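Local coordinates for protein phytochrome Response Regulator RcpA (Tolypothrix sp. PCC 7601, PDB 1K68) that probably relays signals from a cyanobacterial phytochrome by accepting a phosphoryl group on an aspartate of its CheY-like receiver domain, and forms a homodimer, at residues Lys4-Val8 against Ala40-Leu44. Numbering follows the deposited sequence.
Sequences KIFLV and AMAYL
Phe6 and Tyr43 form an offset stack, their ring centroids 4.4 Å apart and their planes inclined by 20°. One face of Tyr43 receives the outer part of the Phe6 ring, whose CE1 stands above the tyrosine plane toward the rim; in return Tyr43 CD2 lies over one face of Phe6, 3.4 Å from Phe6 CE1. Lys4 NZ arrives at the tyrosine's edge, near the ring plane. The in-plane edge of Phe6 looks at Ala40 CA, and Leu44 lies obliquely to the same ring, its CD2 3.9 Å from Phe6 CD2. In both aromatic residues CG stands opposite the backbone N, which sends each ring out toward the other segment, and the two overlap while running in opposite directions. It is one instance of the rule that the helices of a doubly wound, CheY-like receiver domain pack on its parallel sheet through side chains from the strands: strand 4-8 lies between strands 30-34 and 58-60, and residues 40-44 of helix 37-44 run nearly antiparallel to it, at 159°. Lys4 reaches over from the strand to donate a hydrogen bond from NZ to Tyr43 OH (2.7 Å); a bend at chi3 (-75°) turns the end of its otherwise extended chain. The ammonium of this buried lysine also donates to Ser54 O, and its charge would probably polarise the phenol. Toward the C-terminal end of the strand, both methyl groups of Val8 pack against the small Ala40 side chain, with Val8 CG1 3.8 Å from Ala40 CB, and the valine side chain is about 8 Å from the bound magnesium.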
loop_
_atom_site.group_PDB
_atom_site.type_symbol
_atom_site.label_atom_id
_atom_site.label_comp_id
_atom_site.label_asym_id
_atom_site.label_seq_id
_atom_site.Cartn_x
_atom_site.Cartn_y
_atom_site.Cartn_z
ATOM N N LYS A 4 9.430 18.446 3.972
ATOM C CA LYS A 4 8.609 17.662 4.884
ATOM C C LYS A 4 7.126 17.780 4.544
ATOM O O LYS A 4 6.620 18.872 4.304
ATOM C CB LYS A 4 8.804 18.101 6.338
ATOM C CG LYS A 4 7.870 17.340 7.292
ATOM C CD LYS A 4 7.865 17.888 8.706
ATOM C CE LYS A 4 9.119 17.515 9.473
ATOM N NZ LYS A 4 9.000 17.941 10.897
ATOM N N ILE A 5 6.440 16.643 4.543
ATOM C CA ILE A 5 5.019 16.592 4.254
ATOM C C ILE A 5 4.296 16.119 5.507
ATOM O O ILE A 5 4.644 15.083 6.085
ATOM C CB ILE A 5 4.734 15.621 3.104
ATOM C CG1 ILE A 5 5.486 16.076 1.862
ATOM C CG2 ILE A 5 3.251 15.565 2.819
ATOM C CD1 ILE A 5 5.493 15.047 0.772
ATOM N N PHE A 6 3.306 16.897 5.932
ATOM C CA PHE A 6 2.523 16.582 7.122
ATOM C C PHE A 6 1.162 16.049 6.671
ATOM O O PHE A 6 0.351 16.779 6.098
ATOM C CB PHE A 6 2.364 17.851 7.970
ATOM C CG PHE A 6 1.837 17.605 9.353
ATOM C CD1 PHE A 6 2.473 16.710 10.212
ATOM C CD2 PHE A 6 0.731 18.306 9.818
ATOM C CE1 PHE A 6 2.014 16.525 11.511
ATOM C CE2 PHE A 6 0.263 18.127 11.119
ATOM C CZ PHE A 6 0.906 17.236 11.970
ATOM N N LEU A 7 0.940 14.764 6.919
ATOM C CA LEU A 7 -0.294 14.095 6.551
ATOM C C LEU A 7 -1.170 13.909 7.778
ATOM O O LEU A 7 -0.781 13.217 8.726
ATOM C CB LEU A 7 0.019 12.729 5.932
ATOM C CG LEU A 7 -1.126 11.741 5.668
ATOM C CD1 LEU A 7 -2.109 12.303 4.635
ATOM C CD2 LEU A 7 -0.535 10.432 5.167
ATOM N N VAL A 8 -2.336 14.557 7.762
ATOM C CA VAL A 8 -3.304 14.467 8.848
ATOM C C VAL A 8 -4.421 13.571 8.310
ATOM O O VAL A 8 -5.276 14.018 7.539
ATOM C CB VAL A 8 -3.868 15.856 9.217
ATOM C CG1 VAL A 8 -4.771 15.735 10.438
ATOM C CG2 VAL A 8 -2.727 16.837 9.492
ATOM N N ALA A 40 -2.720 17.229 15.207
ATOM C CA ALA A 40 -2.375 18.068 14.071
ATOM C C ALA A 40 -1.999 19.472 14.528
ATOM O O ALA A 40 -0.915 19.963 14.230
ATOM C CB ALA A 40 -3.548 18.129 13.093
ATOM N N MET A 41 -2.898 20.117 15.261
ATOM C CA MET A 41 -2.637 21.470 15.731
ATOM C C MET A 41 -1.473 21.538 16.717
ATOM O O MET A 41 -0.655 22.451 16.647
ATOM C CB MET A 41 -3.899 22.056 16.356
ATOM C CG MET A 41 -5.037 22.235 15.362
ATOM S SD MET A 41 -4.498 23.192 13.936
ATOM C CE MET A 41 -4.418 24.834 14.673
ATOM N N ALA A 42 -1.392 20.575 17.629
ATOM C CA ALA A 42 -0.301 20.564 18.599
ATOM C C ALA A 42 1.039 20.517 17.863
ATOM O O ALA A 42 1.971 21.257 18.190
ATOM C CB ALA A 42 -0.439 19.361 19.532
ATOM N N TYR A 43 1.124 19.648 16.860
ATOM C CA TYR A 43 2.341 19.493 16.071
ATOM C C TYR A 43 2.692 20.778 15.328
ATOM O O TYR A 43 3.846 21.213 15.334
ATOM C CB TYR A 43 2.167 18.343 15.066
ATOM C CG TYR A 43 3.427 17.954 14.321
ATOM C CD1 TYR A 43 4.172 16.836 14.700
ATOM C CD2 TYR A 43 3.882 18.711 13.242
ATOM C CE1 TYR A 43 5.339 16.484 14.020
ATOM C CE2 TYR A 43 5.047 18.367 12.559
ATOM C CZ TYR A 43 5.768 17.256 12.952
ATOM O OH TYR A 43 6.921 16.929 12.279
ATOM N N LEU A 44 1.698 21.391 14.685
ATOM C CA LEU A 44 1.939 22.614 13.924
ATOM C C LEU A 44 2.289 23.808 14.811
ATOM O O LEU A 44 3.030 24.695 14.395
ATOM C CB LEU A 44 0.726 22.937 13.049
ATOM C CG LEU A 44 0.445 21.897 11.955
ATOM C CD1 LEU A 44 -0.882 22.205 11.249
ATOM C CD2 LEU A 44 1.597 21.890 10.964
#